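Local coordinates for T9SS C-terminal target domain-containing protein (Bacteroides cellulosilyticus, PDB 5JVK), which probably hydrolyses O-glycosidic bonds as a family 39 glycoside hydrolase of a gut bacterium, at residues V16-D21 against I125-F130; L68-L73 against F399-S404. All coordinates share one frame; numbering follows the deposited sequence.

How the interactions relate
Both interactions join the N-terminal mixed sheet to the eight-stranded barrel. Their centres lie about 11 Å apart, on the same side of the chain's centre. The segments alternate along the chain: 16-21, 68-73, 125-130, then 399-404. Interaction 1 uses edge strand 18-20 and the C-terminal part of helix 118-127, which follows the first barrel strand. Interaction 2 uses strand 69-78 and the start of helix 403-415, after the last barrel strand. Strand 83-94 runs between the two sheet strands. The interactions touch where Leu17 O lies 3.7 Å from Pro401 CG. The sheet thus packs on the first barrel helix and on the turn leading into the last one.

Interaction 1 (V16-D21 against I125-F130); sequences VLVSTD and IRMAGF
Thr20 meets Met127 with its methyl group, while its carbonyl O takes only a weak hydrogen bond from Lys25 NZ, which also bonds Ser19 OG and Asp21 O. No hydrogen bond crosses to 125-130. The contact itself is apolar and centres on Met127. Its chain runs straight through CG to SD (chi2 -175°), then bends at chi3 (-70°), which turns CE toward the valines. Val18 and Met127 meet tip to tip, with Val18 CG1 3.8 Å from Met127 CE. Val16 CG1 approaches the same methyl at 4.1 Å. Thr20 crosses the methionine at about a right angle, and its CG2 lies 3.8 Å from Met127 SD. Met127 lies in the last turn of the helix in the first beta-alpha-beta crossover of a (beta/alpha)8 barrel. A Schellman motif follows, with Gly129 at a positive phi (99°) that suits glycine; Gly129 N bonds Arg126 O at 3.0 Å. On the sheet side, Ser19 pairs through its backbone with Ala92 and Val94 of strand 83-94. Shortening this methionine to an alanine is likely to open a gap beside Val16, Val18 and Thr20, leaving their methyl groups without this partner. Tyr405 of helix 403-415 touches both Val18 and Met127.

Interaction 2 (L68-L73 against F399-S404); sequences LGYYTL and FSPKPS
Tyr70 reaches from strand 69-78 of the N-terminal sheet to the turn that leads into helix 403-415, the helix after the last strand of the (beta/alpha)8 barrel. The contact is buried, and this one side chain carries the sheet's share of it. The strand itself is an inner one: Tyr70 pairs through its backbone with Tyr45, and the neighbouring Tyr71 pairs with Tyr91 on strand 83-94. With CG anti to the backbone N (chi1 -176°), the phenol extends from the strand toward 399-404.

One hydrogen bond crosses the contact. Tyr70 OH donates to Pro401 O at 2.5 Å, a very short distance whose exact value is doubtful. The acceptor lies at the ring edge, close to the ring plane. It is a main-chain oxygen in the buried turn.

The face of the ring makes the second kind of contact. Pro403 CA sits over its centre, 3.9 Å from the centroid and 13° off the normal, in a CH-pi interaction. The phenol thus meets the segment 399-404 both at its edge and over one face.

Apolar packing adds to this. Pro401 CB stands 4.3 Å from Tyr70 CE1. The Pro403 ring crosses the phenol obliquely, with its CG 3.7 Å from Tyr70 CE2. Pro403 also packs on Asp350 and Ala354 of helix 350-366, so that helix backs the turn.

Close carbon contacts to the hydroxyl form the last group. Lys402 contributes here through its main chain, since its CB points away and its NZ bonds Ser345 OG and Gly393 O. Lys402 CA lies 3.2 Å from Tyr70 OH, and the ring carbon Pro403 CD lies 3.3 Å from the same oxygen.

Interaction 1 (V16-D21 against I125-F130)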
# COMPACT_ATOMS: atom_id res chain seq x y z
N VAL A 16 4.09 -19.95 -1.51
CA VAL A 16 3.87 -18.92 -0.52
C VAL A 16 5.12 -18.82 0.37
O VAL A 16 5.37 -19.70 1.19
CB VAL A 16 2.62 -19.23 0.34
CG1 VAL A 16 2.41 -18.18 1.42
CG2 VAL A 16 1.39 -19.36 -0.55
N LEU A 17 5.90 -17.75 0.19
CA LEU A 17 7.11 -17.49 0.99
C LEU A 17 6.86 -16.51 2.15
O LEU A 17 7.77 -15.79 2.57
CB LEU A 17 8.24 -16.99 0.07
CG LEU A 17 8.73 -17.99 -1.00
CD1 LEU A 17 9.54 -17.30 -2.08
CD2 LEU A 17 9.54 -19.12 -0.37
N VAL A 18 5.63 -16.50 2.66
CA VAL A 18 5.23 -15.68 3.80
C VAL A 18 4.44 -16.56 4.76
O VAL A 18 3.61 -17.35 4.31
CB VAL A 18 4.34 -14.50 3.35
CG1 VAL A 18 3.85 -13.70 4.54
CG2 VAL A 18 5.09 -13.62 2.36
N SER A 19 4.67 -16.41 6.06
CA SER A 19 3.97 -17.20 7.07
C SER A 19 3.75 -16.39 8.35
O SER A 19 4.68 -15.76 8.85
CB SER A 19 4.76 -18.48 7.36
OG SER A 19 4.09 -19.32 8.29
N THR A 20 2.52 -16.42 8.87
CA THR A 20 2.19 -15.72 10.11
C THR A 20 2.71 -16.48 11.33
O THR A 20 2.75 -17.71 11.33
CB THR A 20 0.67 -15.49 10.27
OG1 THR A 20 -0.01 -16.75 10.31
CG2 THR A 20 0.13 -14.66 9.12
N ASP A 21 3.11 -15.72 12.36
CA ASP A 21 3.48 -16.26 13.68
C ASP A 21 4.79 -17.06 13.67
O ASP A 21 5.31 -17.43 12.61
CB ASP A 21 2.33 -17.12 14.25
CG ASP A 21 2.27 -17.13 15.79
OD1 ASP A 21 3.17 -16.56 16.45
OD2 ASP A 21 1.32 -17.72 16.33
N ILE A 125 -1.63 -10.56 0.07
CA ILE A 125 -2.13 -9.21 0.39
C ILE A 125 -2.69 -9.16 1.81
O ILE A 125 -2.45 -8.18 2.53
CB ILE A 125 -3.18 -8.72 -0.64
CG1 ILE A 125 -2.53 -8.49 -2.01
CG2 ILE A 125 -3.85 -7.42 -0.17
CD1 ILE A 125 -3.50 -8.50 -3.18
N ARG A 126 -3.44 -10.19 2.20
CA ARG A 126 -4.03 -10.28 3.54
C ARG A 126 -2.98 -10.28 4.66
O ARG A 126 -3.13 -9.55 5.64
CB ARG A 126 -4.92 -11.53 3.67
CG ARG A 126 -5.42 -11.87 5.07
CD ARG A 126 -6.25 -10.75 5.69
NE ARG A 126 -6.65 -11.07 7.06
CZ ARG A 126 -5.85 -11.01 8.13
NH1 ARG A 126 -4.58 -10.63 8.04
NH2 ARG A 126 -6.35 -11.33 9.33
N MET A 127 -1.94 -11.09 4.50
CA MET A 127 -0.89 -11.20 5.51
C MET A 127 0.00 -9.95 5.63
O MET A 127 0.72 -9.80 6.62
CB MET A 127 -0.03 -12.46 5.26
CG MET A 127 -0.77 -13.76 5.50
SD MET A 127 0.27 -15.23 5.34
CE MET A 127 0.57 -15.24 3.57
N ALA A 128 -0.03 -9.09 4.61
CA ALA A 128 0.62 -7.76 4.68
C ALA A 128 -0.19 -6.74 5.50
O ALA A 128 0.33 -5.67 5.82
CB ALA A 128 0.87 -7.22 3.29
N GLY A 129 -1.45 -7.06 5.80
CA GLY A 129 -2.29 -6.24 6.68
C GLY A 129 -3.26 -5.30 5.98
O GLY A 129 -3.97 -4.55 6.65
N PHE A 130 -3.31 -5.34 4.65
CA PHE A 130 -4.14 -4.41 3.88
C PHE A 130 -5.63 -4.79 3.96
O PHE A 130 -5.98 -5.97 4.00
CB PHE A 130 -3.70 -4.38 2.42
CG PHE A 130 -2.29 -3.89 2.21
CD1 PHE A 130 -1.99 -2.54 2.32
CD2 PHE A 130 -1.27 -4.78 1.89
CE1 PHE A 130 -0.69 -2.08 2.13
CE2 PHE A 130 0.03 -4.33 1.70
CZ PHE A 130 0.32 -2.98 1.82

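Interaction 2 (L68-L73 against F399-S404)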
# COMPACT_ATOMS: atom_id res chain seq x y z
N LEU A 68 9.99 -13.80 15.12
CA LEU A 68 9.56 -13.12 13.90
C LEU A 68 10.75 -12.46 13.19
O LEU A 68 11.77 -12.15 13.81
CB LEU A 68 8.50 -12.05 14.20
CG LEU A 68 7.18 -12.51 14.82
CD1 LEU A 68 6.28 -11.31 15.08
CD2 LEU A 68 6.48 -13.52 13.93
N GLY A 69 10.60 -12.27 11.88
CA GLY A 69 11.60 -11.57 11.10
C GLY A 69 11.48 -11.75 9.60
O GLY A 69 10.71 -12.57 9.11
N TYR A 70 12.26 -10.93 8.90
CA TYR A 70 12.51 -11.05 7.47
C TYR A 70 13.79 -11.87 7.33
O TYR A 70 14.85 -11.45 7.81
CB TYR A 70 12.70 -9.66 6.85
CG TYR A 70 12.87 -9.66 5.35
CD1 TYR A 70 11.77 -9.89 4.52
CD2 TYR A 70 14.11 -9.44 4.76
CE1 TYR A 70 11.91 -9.90 3.14
CE2 TYR A 70 14.26 -9.44 3.38
CZ TYR A 70 13.16 -9.67 2.58
OH TYR A 70 13.29 -9.68 1.22
N TYR A 71 13.68 -13.03 6.69
CA TYR A 71 14.79 -13.98 6.60
C TYR A 71 15.27 -14.16 5.17
O TYR A 71 14.49 -14.06 4.22
CB TYR A 71 14.37 -15.35 7.15
CG TYR A 71 14.12 -15.35 8.64
CD1 TYR A 71 15.12 -15.75 9.53
CD2 TYR A 71 12.89 -14.95 9.17
CE1 TYR A 71 14.90 -15.75 10.90
CE2 TYR A 71 12.66 -14.94 10.54
CZ TYR A 71 13.67 -15.35 11.40
OH TYR A 71 13.46 -15.34 12.75
N THR A 72 16.57 -14.41 5.02
CA THR A 72 17.15 -14.92 3.78
C THR A 72 17.20 -16.44 3.91
O THR A 72 17.72 -16.97 4.90
CB THR A 72 18.57 -14.37 3.53
OG1 THR A 72 18.55 -12.94 3.55
CG2 THR A 72 19.11 -14.85 2.19
N LEU A 73 16.63 -17.14 2.93
CA LEU A 73 16.60 -18.60 2.89
C LEU A 73 17.69 -19.11 1.94
O LEU A 73 17.57 -18.96 0.72
CB LEU A 73 15.22 -19.08 2.42
CG LEU A 73 15.00 -20.58 2.18
CD1 LEU A 73 15.33 -21.42 3.40
CD2 LEU A 73 13.56 -20.81 1.74
N PHE A 399 7.26 -13.83 -6.63
CA PHE A 399 6.52 -13.83 -5.36
C PHE A 399 7.40 -13.91 -4.09
O PHE A 399 6.91 -14.18 -3.00
CB PHE A 399 5.41 -14.91 -5.36
CG PHE A 399 4.37 -14.69 -6.42
CD1 PHE A 399 3.20 -13.98 -6.14
CD2 PHE A 399 4.55 -15.18 -7.72
CE1 PHE A 399 2.24 -13.77 -7.12
CE2 PHE A 399 3.59 -14.97 -8.70
CZ PHE A 399 2.43 -14.26 -8.40
N SER A 400 8.69 -13.60 -4.24
CA SER A 400 9.61 -13.53 -3.11
C SER A 400 9.41 -12.18 -2.42
O SER A 400 9.41 -11.15 -3.10
CB SER A 400 11.06 -13.65 -3.60
OG SER A 400 11.97 -13.64 -2.52
N PRO A 401 9.23 -12.17 -1.09
CA PRO A 401 9.00 -10.89 -0.39
C PRO A 401 10.26 -10.04 -0.28
O PRO A 401 11.35 -10.57 -0.02
CB PRO A 401 8.52 -11.33 0.99
CG PRO A 401 9.18 -12.65 1.21
CD PRO A 401 9.24 -13.30 -0.14
N LYS A 402 10.10 -8.74 -0.52
CA LYS A 402 11.15 -7.75 -0.26
C LYS A 402 10.98 -7.26 1.19
O LYS A 402 9.93 -7.53 1.79
CB LYS A 402 11.04 -6.60 -1.25
CG LYS A 402 11.27 -7.01 -2.71
CD LYS A 402 10.70 -6.00 -3.69
CE LYS A 402 11.38 -4.65 -3.58
NZ LYS A 402 10.91 -3.69 -4.61
N PRO A 403 11.99 -6.56 1.75
CA PRO A 403 11.86 -6.03 3.12
C PRO A 403 10.62 -5.16 3.38
O PRO A 403 10.09 -5.16 4.49
CB PRO A 403 13.13 -5.19 3.29
CG PRO A 403 14.12 -5.87 2.42
CD PRO A 403 13.35 -6.35 1.22
N SER A 404 10.16 -4.43 2.35
CA SER A 404 8.97 -3.59 2.45
C SER A 404 7.69 -4.36 2.80
O SER A 404 6.79 -3.81 3.44
CB SER A 404 8.77 -2.79 1.17
OG SER A 404 8.70 -3.65 0.04